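Saframycin Mx1 synthetase B (Legionella pneumophila subsp. pneumophila, PDB 3KXW) belongs to the ANL superfamily of AMP-binding enzymes and holds 5'-O-[(S)-(dodecanoyloxy)(hydroxy)phosphoryl]adenosine in its pocket. Local coordinates at residues H218-L223 with A332-T337; P325-A330 with T440-F445; T201-N206 with T293-A298. One frame throughout, in Å; residues are numbered along the deposited sequence.

Contact 1: residues H218-L223 with A332-T337; sequences HHDMGL and ATLLVT. With 1ZZ (5'-O-[(S)-(dodecanoyloxy)(hydroxy)phosphoryl]adenosine), chain B.
D220 and L334 are brought together by two different first torsions. In D220, CG stands between the backbone N and the carbonyl carbon (chi1 55°), which sets it against the CD1 methyl of L334; in L334, CG lies opposite the backbone N (chi1 -173°), and the branch ending in CD1 reaches back. The two side chains meet at a slant, L334 CD1 lying 3.4 Å from D220 CG, a methyl laid against a carboxylate carbon rather than a polar bond. The same methyl comes 4.3 Å from CB of M221, a selenomethionine, and 3.5 Å from C11 of 1ZZ, so one branch of a leucine serves helix and ligand together. Its other branch, CD2, rests on the acyl chain at C4 and C5. M221 adds a second wall, at roughly a right angle to that of L334, with SE 3.9 Å from 1ZZ C6. H219, at the N-cap position of helix 220-233, gives 1ZZ O4 a weak hydrogen bond from NE2 (2.9 Å, 121°). The helix start thus faces the phosphate while the leucine follows the lipid, an arrangement that joins the phosphate and acyl-chain parts of the 1ZZ site in the AMP-binding fold.

Contact 2: residues P325-A330 with T440-F445; sequences PCYGLA and TGDLGF. With 1ZZ (5'-O-[(S)-(dodecanoyloxy)(hydroxy)phosphoryl]adenosine), chain B.
Y327 and D442 meet where two β-sheets of the AMP-binding enzyme come together: strand 323-328 belongs to a mixed sheet, strand 442-447 to an antiparallel one, and the ligand's adenosine lies across the junction. The tyrosine extends away from its own strand with CG opposite the backbone N (chi1 162°), and its ring carries OH across to the aspartate, which advances from the opposite direction. OH donates to D442 OD2 over 2.7 Å, using the anti lone pair of that oxygen. OD2 lies at the ring edge, in its plane, while the carboxylate itself is turned 77° from the ring.

D442 places its carboxylate with CG beside the backbone N, and both oxygens then grip the ribose: 1ZZ O7 donates to OD1 and 1ZZ O8 to OD2. OD2 therefore takes two donors, and OD1 also forms a salt bridge with R456, a setting that would be expected to favour the charged carboxylate. Y327 touches the base directly, CD1 lying 3.7 Å from 1ZZ N2, and also holds the carboxylate that grips the ribose.

T440 completes the contact with its hydrocarbon parts. Its CB lies 3.4 Å from Y327 OH. L329, whose CG stands between backbone N and carbonyl carbon, keeps CB against 1ZZ C13 and crosses T440 at about a right angle, L329 CD2 touching T440 CB at 3.9 Å. The hydroxyl is engaged elsewhere, with the I402 carbonyl and in an ST turn at the corner where the chain changes direction: D442 N donates to T440 OG1 over 3.0 Å, at an N-H...O angle of 155°.

Contact 3: residues T201-N206 with T293-A298; sequences TSFHMN and TAFNGA. With 1ZZ (5'-O-[(S)-(dodecanoyloxy)(hydroxy)phosphoryl]adenosine), chain B.
F203 and F295 supply the aromatic part of this contact. The edge of the F203 ring is directed at the face of F295 in an offset edge-to-face pair, with centroids 5.9 Å apart and planes at 77°. The approach is led by F203 CE2, which comes to 3.9 Å from F295 CD1. F203 takes chi1 -81°, which sets CG beside its backbone N and sends the ring from the end of helix 189-202 toward strand 293-296.

Apolar contacts add to the pair. T293 turns its methyl to the ring, CG2 standing 3.7 Å from F203 CD2, and I263 of the neighbouring strand packs against both phenylalanines and T293. The lipid tail of 1ZZ runs along the rings: its C2 lies over one face of F295, toward the rim, 3.5 Å from CE1, while F203 CZ is 3.4 Å from C3. The selenomethionine M205, extended beyond CG, brings CE to the terminal carbon C1.

The helix ends here in a Schellman motif, with H204 at positive phi as the C-prime residue, so the chain turns away at F203, whose ring borders the far end of the acyl chain.

Polar contact between the segments runs through a water. It donates to F203 O over 2.8 Å and is hydrogen-bonded to T293 OG1 at 3.0 Å, joining the residue just after the helix to the strand on the side where the threonine hydroxyl, rather than its methyl, is presented.

The three contacts illustrate how one elongated ligand can be held by pieces far apart in sequence. Contact 2 takes the adenosine end of 1ZZ and shares the phosphate with contact 1, which follows much of the acyl chain; the phenylalanines of contact 3 meet its far end. Their centres reflect this order: contacts 1 and 2 lie about 11 Å apart, contacts 1 and 3 about 12 Å, and contacts 2 and 3 about 16 Å. One mixed sheet joins them, since strands 293-296, 323-328 and 335-338 are successive neighbours in it. M221 of contact 1 bridges to contact 3, its SE lying 3.8 Å from F295 CE2, and V336 N approaches Y327 O to 2.9 Å, a probable hydrogen bond.

Contact 1: residues H218-L223 with A332-T337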
loop_
_atom_site.group_PDB
_atom_site.type_symbol
_atom_site.label_atom_id
_atom_site.label_comp_id
_atom_site.label_asym_id
_atom_site.label_seq_id
_atom_site.Cartn_x
_atom_site.Cartn_y
_atom_site.Cartn_z
ATOM N N HIS A 218 5.376 4.146 2.889
ATOM C CA HIS A 218 5.492 3.260 4.058
ATOM C C HIS A 218 4.726 1.923 3.893
ATOM O O HIS A 218 4.574 1.136 4.841
ATOM C CB HIS A 218 4.995 3.966 5.313
ATOM C CG HIS A 218 5.460 5.391 5.450
ATOM N ND1 HIS A 218 6.587 5.744 6.163
ATOM C CD2 HIS A 218 4.931 6.550 4.990
ATOM C CE1 HIS A 218 6.727 7.060 6.144
ATOM N NE2 HIS A 218 5.739 7.572 5.434
ATOM N N HIS A 219 4.210 1.707 2.689
ATOM C CA HIS A 219 3.581 0.441 2.305
ATOM C C HIS A 219 4.455 -0.124 1.161
ATOM O O HIS A 219 5.054 0.635 0.407
ATOM C CB HIS A 219 2.151 0.725 1.841
ATOM C CG HIS A 219 1.429 -0.467 1.293
ATOM N ND1 HIS A 219 1.400 -0.765 -0.055
ATOM C CD2 HIS A 219 0.705 -1.432 1.910
ATOM C CE1 HIS A 219 0.681 -1.858 -0.244
ATOM N NE2 HIS A 219 0.251 -2.285 0.932
ATOM N N ASP A 220 4.559 -1.444 1.065
ATOM C CA ASP A 220 5.373 -2.083 0.032
ATOM C C ASP A 220 5.196 -1.549 -1.409
ATOM O O ASP A 220 6.178 -1.280 -2.073
ATOM C CB ASP A 220 5.219 -3.609 0.062
ATOM C CG ASP A 220 3.780 -4.059 -0.036
ATOM O OD1 ASP A 220 2.911 -3.221 -0.390
ATOM O OD2 ASP A 220 3.525 -5.264 0.225
HETATM N N MSE A 221 3.971 -1.392 -1.885
HETATM C CA MSE A 221 3.767 -0.961 -3.267
HETATM C C MSE A 221 4.413 0.390 -3.609
HETATM O O MSE A 221 5.127 0.525 -4.606
HETATM C CB MSE A 221 2.267 -0.922 -3.578
HETATM C CG MSE A 221 1.957 -1.156 -5.017
HETATM SE SE MSE A 221 0.099 -1.828 -5.313
HETATM C CE MSE A 221 -0.816 -0.360 -4.440
ATOM N N GLY A 222 4.156 1.393 -2.771
ATOM C CA GLY A 222 4.675 2.732 -2.993
ATOM C C GLY A 222 6.179 2.820 -2.753
ATOM O O GLY A 222 6.847 3.691 -3.313
ATOM N N LEU A 223 6.721 1.928 -1.919
ATOM C CA LEU A 223 8.167 1.907 -1.671
ATOM C C LEU A 223 8.888 1.053 -2.729
ATOM O O LEU A 223 9.753 1.542 -3.453
ATOM C CB LEU A 223 8.470 1.351 -0.260
ATOM C CG LEU A 223 9.958 1.091 0.018
ATOM C CD1 LEU A 223 10.794 2.358 -0.167
ATOM C CD2 LEU A 223 10.180 0.480 1.410
ATOM N N ALA A 332 6.269 -11.667 0.244
ATOM C CA ALA A 332 6.927 -12.077 -0.991
ATOM C C ALA A 332 7.629 -10.889 -1.653
ATOM O O ALA A 332 7.825 -10.858 -2.873
ATOM C CB ALA A 332 5.939 -12.718 -1.941
ATOM N N THR A 333 8.039 -9.939 -0.811
ATOM C CA THR A 333 8.646 -8.686 -1.213
ATOM C C THR A 333 7.616 -7.773 -1.849
ATOM O O THR A 333 7.259 -6.756 -1.273
ATOM C CB THR A 333 9.911 -8.882 -2.103
ATOM O OG1 THR A 333 10.871 -9.652 -1.372
ATOM C CG2 THR A 333 10.524 -7.576 -2.416
ATOM N N LEU A 334 7.104 -8.145 -3.020
ATOM C CA LEU A 334 5.976 -7.393 -3.557
ATOM C C LEU A 334 5.239 -8.187 -4.608
ATOM O O LEU A 334 4.224 -8.798 -4.310
ATOM C CB LEU A 334 6.412 -6.045 -4.130
ATOM C CG LEU A 334 5.248 -5.137 -4.569
ATOM C CD1 LEU A 334 4.447 -4.659 -3.364
ATOM C CD2 LEU A 334 5.810 -3.958 -5.357
ATOM N N LEU A 335 5.746 -8.183 -5.832
ATOM C CA LEU A 335 4.945 -8.655 -6.975
ATOM C C LEU A 335 4.966 -10.169 -7.122
ATOM O O LEU A 335 6.044 -10.748 -7.235
ATOM C CB LEU A 335 5.458 -7.996 -8.264
ATOM C CG LEU A 335 4.815 -8.412 -9.580
ATOM C CD1 LEU A 335 3.310 -8.006 -9.631
ATOM C CD2 LEU A 335 5.608 -7.814 -10.751
ATOM N N VAL A 336 3.778 -10.789 -7.170
ATOM C CA VAL A 336 3.625 -12.252 -7.277
ATOM C C VAL A 336 2.988 -12.657 -8.602
ATOM O O VAL A 336 3.489 -13.561 -9.271
ATOM C CB VAL A 336 2.800 -12.829 -6.093
ATOM C CG1 VAL A 336 2.495 -14.342 -6.266
ATOM C CG2 VAL A 336 3.561 -12.597 -4.797
ATOM N N THR A 337 1.901 -11.985 -8.984
ATOM C CA THR A 337 1.264 -12.253 -10.281
ATOM C C THR A 337 0.940 -10.968 -11.033
ATOM O O THR A 337 0.683 -9.942 -10.427
ATOM C CB THR A 337 -0.065 -13.079 -10.148
ATOM O OG1 THR A 337 -1.096 -12.284 -9.547
ATOM C CG2 THR A 337 0.142 -14.312 -9.309
HETATM P P 1ZZ B . 0.511 -6.032 1.745
HETATM C C1 1ZZ B . 5.881 -0.199 -10.550
HETATM N N1 1ZZ B . -4.160 -8.236 -2.080
HETATM O O1 1ZZ B . -0.700 -5.144 -1.146
HETATM C C2 1ZZ B . 4.689 -0.682 -9.712
HETATM N N2 1ZZ B . -3.318 -7.810 -4.107
HETATM O O2 1ZZ B . 1.122 -5.587 0.263
HETATM C C3 1ZZ B . 4.696 -2.204 -9.525
HETATM N N3 1ZZ B . -6.490 -9.159 -2.854
HETATM O O3 1ZZ B . 1.461 -6.907 2.401
HETATM C C4 1ZZ B . 3.787 -2.614 -8.356
HETATM N N4 1ZZ B . -6.703 -9.105 -5.254
HETATM O O4 1ZZ B . 0.277 -4.689 2.609
HETATM C C5 1ZZ B . 3.399 -4.101 -8.393
HETATM N N5 1ZZ B . -5.022 -8.438 -6.733
HETATM O O5 1ZZ B . -0.972 -6.778 1.588
HETATM C C6 1ZZ B . 2.395 -4.364 -7.261
HETATM O O6 1ZZ B . -3.301 -7.505 0.130
HETATM C C7 1ZZ B . 1.668 -5.721 -7.093
HETATM O O7 1ZZ B . -4.656 -10.024 0.665
HETATM C C8 1ZZ B . 0.571 -5.865 -6.020
HETATM O O8 1ZZ B . -2.288 -10.670 0.992
HETATM C C9 1ZZ B . 1.231 -6.148 -4.660
HETATM C C10 1ZZ B . 0.427 -5.635 -3.442
HETATM C C11 1ZZ B . 1.335 -5.739 -2.184
HETATM C C12 1ZZ B . 0.438 -5.918 -0.944
HETATM C C13 1ZZ B . -1.142 -7.889 0.734
HETATM C C14 1ZZ B . -2.477 -8.302 0.753
HETATM C C15 1ZZ B . -2.691 -9.730 0.131
HETATM C C16 1ZZ B . -3.974 -9.774 -0.180
HETATM C C17 1ZZ B . -4.161 -8.433 -0.701
HETATM C C18 1ZZ B . -3.035 -7.748 -2.860
HETATM C C19 1ZZ B . -4.717 -8.325 -4.207
HETATM C C20 1ZZ B . -5.171 -8.613 -3.023
HETATM C C21 1ZZ B . -7.247 -9.358 -3.905
HETATM C C22 1ZZ B . -5.571 -8.645 -5.417
#

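Contact 2: residues P325-A330 with T440-F445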
loop_
_atom_site.group_PDB
_atom_site.type_symbol
_atom_site.label_atom_id
_atom_site.label_comp_id
_atom_site.label_asym_id
_atom_site.label_seq_id
_atom_site.Cartn_x
_atom_site.Cartn_y
_atom_site.Cartn_z
ATOM N N PRO A 325 -4.194 -5.405 -13.547
ATOM C CA PRO A 325 -4.412 -6.056 -12.254
ATOM C C PRO A 325 -3.165 -6.833 -11.872
ATOM O O PRO A 325 -2.509 -7.402 -12.739
ATOM C CB PRO A 325 -5.580 -7.013 -12.526
ATOM C CG PRO A 325 -6.280 -6.424 -13.711
ATOM C CD PRO A 325 -5.194 -5.805 -14.549
ATOM N N CYS A 326 -2.824 -6.842 -10.591
ATOM C CA CYS A 326 -1.667 -7.619 -10.139
ATOM C C CYS A 326 -1.880 -7.994 -8.689
ATOM O O CYS A 326 -2.664 -7.351 -7.985
ATOM C CB CYS A 326 -0.351 -6.820 -10.304
ATOM S SG CYS A 326 -0.389 -5.102 -9.766
ATOM N N TYR A 327 -1.160 -9.013 -8.237
ATOM C CA TYR A 327 -1.327 -9.513 -6.873
ATOM C C TYR A 327 0.047 -9.649 -6.219
ATOM O O TYR A 327 1.027 -9.938 -6.885
ATOM C CB TYR A 327 -2.022 -10.877 -6.904
ATOM C CG TYR A 327 -1.870 -11.684 -5.617
ATOM C CD1 TYR A 327 -2.690 -11.448 -4.524
ATOM C CD2 TYR A 327 -0.904 -12.677 -5.506
ATOM C CE1 TYR A 327 -2.563 -12.187 -3.344
ATOM C CE2 TYR A 327 -0.778 -13.408 -4.328
ATOM C CZ TYR A 327 -1.608 -13.170 -3.271
ATOM O OH TYR A 327 -1.456 -13.913 -2.116
ATOM N N GLY A 328 0.107 -9.404 -4.924
ATOM C CA GLY A 328 1.335 -9.628 -4.178
ATOM C C GLY A 328 1.145 -9.308 -2.709
ATOM O O GLY A 328 0.042 -8.954 -2.276
ATOM N N LEU A 329 2.220 -9.455 -1.947
ATOM C CA LEU A 329 2.211 -9.159 -0.514
ATOM C C LEU A 329 3.627 -8.957 -0.007
ATOM O O LEU A 329 4.587 -9.390 -0.640
ATOM C CB LEU A 329 1.494 -10.214 0.323
ATOM C CG LEU A 329 1.471 -11.740 0.136
ATOM C CD1 LEU A 329 2.366 -12.345 -0.960
ATOM C CD2 LEU A 329 1.504 -12.518 1.464
ATOM N N ALA A 330 3.741 -8.313 1.146
ATOM C CA ALA A 330 5.051 -7.920 1.666
ATOM C C ALA A 330 5.928 -9.141 1.921
ATOM O O ALA A 330 7.135 -9.078 1.762
ATOM C CB ALA A 330 4.886 -7.130 2.931
ATOM N N THR A 440 0.042 -17.483 2.164
ATOM C CA THR A 440 -0.365 -16.078 2.124
ATOM C C THR A 440 -1.559 -15.724 2.999
ATOM O O THR A 440 -1.787 -14.549 3.308
ATOM C CB THR A 440 -0.673 -15.642 0.690
ATOM O OG1 THR A 440 -1.809 -16.378 0.199
ATOM C CG2 THR A 440 0.535 -15.938 -0.203
ATOM N N GLY A 441 -2.358 -16.721 3.348
ATOM C CA GLY A 441 -3.633 -16.444 3.988
ATOM C C GLY A 441 -4.726 -16.059 3.009
ATOM O O GLY A 441 -5.869 -15.853 3.402
ATOM N N ASP A 442 -4.368 -15.967 1.732
ATOM C CA ASP A 442 -5.301 -15.613 0.662
ATOM C C ASP A 442 -5.898 -16.846 -0.013
ATOM O O ASP A 442 -5.210 -17.848 -0.185
ATOM C CB ASP A 442 -4.580 -14.768 -0.389
ATOM C CG ASP A 442 -4.132 -13.441 0.148
ATOM O OD1 ASP A 442 -4.928 -12.797 0.857
ATOM O OD2 ASP A 442 -2.985 -13.032 -0.135
ATOM N N LEU A 443 -7.178 -16.775 -0.393
ATOM C CA LEU A 443 -7.812 -17.870 -1.121
ATOM C C LEU A 443 -7.970 -17.459 -2.584
ATOM O O LEU A 443 -8.223 -16.296 -2.879
ATOM C CB LEU A 443 -9.196 -18.189 -0.569
ATOM C CG LEU A 443 -9.275 -18.788 0.834
ATOM C CD1 LEU A 443 -10.725 -18.957 1.261
ATOM C CD2 LEU A 443 -8.543 -20.119 0.888
ATOM N N GLY A 444 -7.809 -18.413 -3.481
ATOM C CA GLY A 444 -8.051 -18.159 -4.890
ATOM C C GLY A 444 -7.938 -19.448 -5.676
ATOM O O GLY A 444 -7.822 -20.529 -5.115
ATOM N N PHE A 445 -7.929 -19.305 -6.988
ATOM C CA PHE A 445 -7.804 -20.443 -7.857
ATOM C C PHE A 445 -7.068 -20.061 -9.126
ATOM O O PHE A 445 -7.044 -18.907 -9.511
ATOM C CB PHE A 445 -9.194 -21.026 -8.165
ATOM C CG PHE A 445 -10.114 -20.091 -8.936
ATOM C CD1 PHE A 445 -10.198 -20.151 -10.321
ATOM C CD2 PHE A 445 -10.920 -19.187 -8.265
ATOM C CE1 PHE A 445 -11.066 -19.306 -11.039
ATOM C CE2 PHE A 445 -11.776 -18.335 -8.963
ATOM C CZ PHE A 445 -11.850 -18.407 -10.360
HETATM P P 1ZZ B . 0.511 -6.032 1.745
HETATM C C1 1ZZ B . 5.881 -0.199 -10.550
HETATM N N1 1ZZ B . -4.160 -8.236 -2.080
HETATM O O1 1ZZ B . -0.700 -5.144 -1.146
HETATM C C2 1ZZ B . 4.689 -0.682 -9.712
HETATM N N2 1ZZ B . -3.318 -7.810 -4.107
HETATM O O2 1ZZ B . 1.122 -5.587 0.263
HETATM C C3 1ZZ B . 4.696 -2.204 -9.525
HETATM N N3 1ZZ B . -6.490 -9.159 -2.854
HETATM O O3 1ZZ B . 1.461 -6.907 2.401
HETATM C C4 1ZZ B . 3.787 -2.614 -8.356
HETATM N N4 1ZZ B . -6.703 -9.105 -5.254
HETATM O O4 1ZZ B . 0.277 -4.689 2.609
HETATM C C5 1ZZ B . 3.399 -4.101 -8.393
HETATM N N5 1ZZ B . -5.022 -8.438 -6.733
HETATM O O5 1ZZ B . -0.972 -6.778 1.588
HETATM C C6 1ZZ B . 2.395 -4.364 -7.261
HETATM O O6 1ZZ B . -3.301 -7.505 0.130
HETATM C C7 1ZZ B . 1.668 -5.721 -7.093
HETATM O O7 1ZZ B . -4.656 -10.024 0.665
HETATM C C8 1ZZ B . 0.571 -5.865 -6.020
HETATM O O8 1ZZ B . -2.288 -10.670 0.992
HETATM C C9 1ZZ B . 1.231 -6.148 -4.660
HETATM C C10 1ZZ B . 0.427 -5.635 -3.442
HETATM C C11 1ZZ B . 1.335 -5.739 -2.184
HETATM C C12 1ZZ B . 0.438 -5.918 -0.944
HETATM C C13 1ZZ B . -1.142 -7.889 0.734
HETATM C C14 1ZZ B . -2.477 -8.302 0.753
HETATM C C15 1ZZ B . -2.691 -9.730 0.131
HETATM C C16 1ZZ B . -3.974 -9.774 -0.180
HETATM C C17 1ZZ B . -4.161 -8.433 -0.701
HETATM C C18 1ZZ B . -3.035 -7.748 -2.860
HETATM C C19 1ZZ B . -4.717 -8.325 -4.207
HETATM C C20 1ZZ B . -5.171 -8.613 -3.023
HETATM C C21 1ZZ B . -7.247 -9.358 -3.905
HETATM C C22 1ZZ B . -5.571 -8.645 -5.417
#

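Contact 3: residues T201-N206 with T293-A298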
loop_
_atom_site.group_PDB
_atom_site.type_symbol
_atom_site.label_atom_id
_atom_site.label_comp_id
_atom_site.label_asym_id
_atom_site.label_seq_id
_atom_site.Cartn_x
_atom_site.Cartn_y
_atom_site.Cartn_z
ATOM N N THR A 201 10.868 -6.202 -15.330
ATOM C CA THR A 201 10.675 -7.079 -16.474
ATOM C C THR A 201 9.215 -7.259 -16.810
ATOM O O THR A 201 8.816 -7.109 -17.971
ATOM C CB THR A 201 11.279 -8.449 -16.211
ATOM O OG1 THR A 201 12.696 -8.313 -16.143
ATOM C CG2 THR A 201 10.925 -9.398 -17.329
ATOM N N SER A 202 8.421 -7.579 -15.792
ATOM C CA SER A 202 7.004 -7.895 -15.988
ATOM C C SER A 202 6.229 -6.667 -16.485
ATOM O O SER A 202 5.304 -6.807 -17.281
ATOM C CB SER A 202 6.388 -8.464 -14.700
ATOM O OG SER A 202 6.999 -9.704 -14.345
ATOM N N PHE A 203 6.640 -5.481 -16.035
ATOM C CA PHE A 203 6.020 -4.217 -16.449
ATOM C C PHE A 203 6.565 -3.682 -17.784
ATOM O O PHE A 203 6.222 -2.582 -18.196
ATOM C CB PHE A 203 6.138 -3.130 -15.353
ATOM C CG PHE A 203 5.093 -3.253 -14.259
ATOM C CD1 PHE A 203 5.064 -4.373 -13.424
ATOM C CD2 PHE A 203 4.143 -2.253 -14.070
ATOM C CE1 PHE A 203 4.081 -4.511 -12.417
ATOM C CE2 PHE A 203 3.165 -2.377 -13.056
ATOM C CZ PHE A 203 3.151 -3.508 -12.240
ATOM N N HIS A 204 7.419 -4.457 -18.447
ATOM C CA HIS A 204 7.981 -4.042 -19.732
ATOM C C HIS A 204 8.582 -2.639 -19.669
ATOM O O HIS A 204 8.372 -1.829 -20.571
ATOM C CB HIS A 204 6.910 -4.080 -20.825
ATOM C CG HIS A 204 6.532 -5.460 -21.278
ATOM N ND1 HIS A 204 6.581 -6.564 -20.456
ATOM C CD2 HIS A 204 6.058 -5.907 -22.466
ATOM C CE1 HIS A 204 6.181 -7.635 -21.120
ATOM N NE2 HIS A 204 5.850 -7.261 -22.343
HETATM N N MSE A 205 9.319 -2.343 -18.602
HETATM C CA MSE A 205 9.952 -1.036 -18.456
HETATM C C MSE A 205 11.080 -0.879 -19.458
HETATM O O MSE A 205 11.699 -1.859 -19.849
HETATM C CB MSE A 205 10.506 -0.871 -17.040
HETATM C CG MSE A 205 9.405 -0.937 -16.013
HETATM SE SE MSE A 205 9.919 -0.248 -14.269
HETATM C CE MSE A 205 8.257 -0.690 -13.370
ATOM N N ASN A 206 11.336 0.354 -19.852
ATOM C CA ASN A 206 12.396 0.655 -20.810
ATOM C C ASN A 206 12.809 2.088 -20.560
ATOM O O ASN A 206 12.422 2.667 -19.541
ATOM C CB ASN A 206 11.929 0.430 -22.259
ATOM C CG ASN A 206 10.718 1.277 -22.639
ATOM O OD1 ASN A 206 10.630 2.453 -22.317
ATOM N ND2 ASN A 206 9.784 0.667 -23.360
ATOM N N THR A 293 0.329 1.663 -18.533
ATOM C CA THR A 293 0.150 0.659 -17.487
ATOM C C THR A 293 -0.423 1.323 -16.245
ATOM O O THR A 293 0.279 2.052 -15.533
ATOM C CB THR A 293 1.461 -0.018 -17.106
ATOM O OG1 THR A 293 2.033 -0.613 -18.267
ATOM C CG2 THR A 293 1.218 -1.110 -16.046
ATOM N N ALA A 294 -1.703 1.088 -16.016
ATOM C CA ALA A 294 -2.403 1.635 -14.847
ATOM C C ALA A 294 -2.613 0.459 -13.920
ATOM O O ALA A 294 -3.615 -0.278 -14.053
ATOM C CB ALA A 294 -3.736 2.231 -15.262
ATOM N N PHE A 295 -1.663 0.227 -13.008
ATOM C CA PHE A 295 -1.743 -1.015 -12.234
ATOM C C PHE A 295 -2.765 -0.912 -11.107
ATOM O O PHE A 295 -3.063 0.182 -10.617
ATOM C CB PHE A 295 -0.371 -1.500 -11.752
ATOM C CG PHE A 295 0.290 -0.567 -10.774
ATOM C CD1 PHE A 295 1.205 0.385 -11.208
ATOM C CD2 PHE A 295 0.003 -0.665 -9.420
ATOM C CE1 PHE A 295 1.813 1.254 -10.298
ATOM C CE2 PHE A 295 0.605 0.194 -8.508
ATOM C CZ PHE A 295 1.499 1.145 -8.934
ATOM N N ASN A 296 -3.346 -2.053 -10.767
ATOM C CA ASN A 296 -4.408 -2.119 -9.796
ATOM C C ASN A 296 -4.137 -3.337 -8.930
ATOM O O ASN A 296 -4.357 -4.470 -9.360
ATOM C CB ASN A 296 -5.749 -2.262 -10.524
ATOM C CG ASN A 296 -6.933 -2.182 -9.593
ATOM O OD1 ASN A 296 -6.788 -2.233 -8.372
ATOM N ND2 ASN A 296 -8.128 -2.089 -10.170
ATOM N N GLY A 297 -3.646 -3.094 -7.719
ATOM C CA GLY A 297 -3.308 -4.163 -6.792
ATOM C C GLY A 297 -3.342 -3.686 -5.345
ATOM O O GLY A 297 -3.345 -2.479 -5.097
ATOM N N ALA A 298 -3.317 -4.650 -4.421
ATOM C CA ALA A 298 -3.223 -4.467 -2.968
ATOM C C ALA A 298 -4.546 -4.762 -2.270
ATOM O O ALA A 298 -4.607 -4.880 -1.037
ATOM C CB ALA A 298 -2.681 -3.093 -2.574
HETATM P P 1ZZ B . 0.511 -6.032 1.745
HETATM C C1 1ZZ B . 5.881 -0.199 -10.550
HETATM N N1 1ZZ B . -4.160 -8.236 -2.080
HETATM O O1 1ZZ B . -0.700 -5.144 -1.146
HETATM C C2 1ZZ B . 4.689 -0.682 -9.712
HETATM N N2 1ZZ B . -3.318 -7.810 -4.107
HETATM O O2 1ZZ B . 1.122 -5.587 0.263
HETATM C C3 1ZZ B . 4.696 -2.204 -9.525
HETATM N N3 1ZZ B . -6.490 -9.159 -2.854
HETATM O O3 1ZZ B . 1.461 -6.907 2.401
HETATM C C4 1ZZ B . 3.787 -2.614 -8.356
HETATM N N4 1ZZ B . -6.703 -9.105 -5.254
HETATM O O4 1ZZ B . 0.277 -4.689 2.609
HETATM C C5 1ZZ B . 3.399 -4.101 -8.393
HETATM N N5 1ZZ B . -5.022 -8.438 -6.733
HETATM O O5 1ZZ B . -0.972 -6.778 1.588
HETATM C C6 1ZZ B . 2.395 -4.364 -7.261
HETATM O O6 1ZZ B . -3.301 -7.505 0.130
HETATM C C7 1ZZ B . 1.668 -5.721 -7.093
HETATM O O7 1ZZ B . -4.656 -10.024 0.665
HETATM C C8 1ZZ B . 0.571 -5.865 -6.020
HETATM O O8 1ZZ B . -2.288 -10.670 0.992
HETATM C C9 1ZZ B . 1.231 -6.148 -4.660
HETATM C C10 1ZZ B . 0.427 -5.635 -3.442
HETATM C C11 1ZZ B . 1.335 -5.739 -2.184
HETATM C C12 1ZZ B . 0.438 -5.918 -0.944
HETATM C C13 1ZZ B . -1.142 -7.889 0.734
HETATM C C14 1ZZ B . -2.477 -8.302 0.753
HETATM C C15 1ZZ B . -2.691 -9.730 0.131
HETATM C C16 1ZZ B . -3.974 -9.774 -0.180
HETATM C C17 1ZZ B . -4.161 -8.433 -0.701
HETATM C C18 1ZZ B . -3.035 -7.748 -2.860
HETATM C C19 1ZZ B . -4.717 -8.325 -4.207
HETATM C C20 1ZZ B . -5.171 -8.613 -3.023
HETATM C C21 1ZZ B . -7.247 -9.358 -3.905
HETATM C C22 1ZZ B . -5.571 -8.645 -5.417
HETATM O O HOH W 1 4.891 -0.259 -19.154
#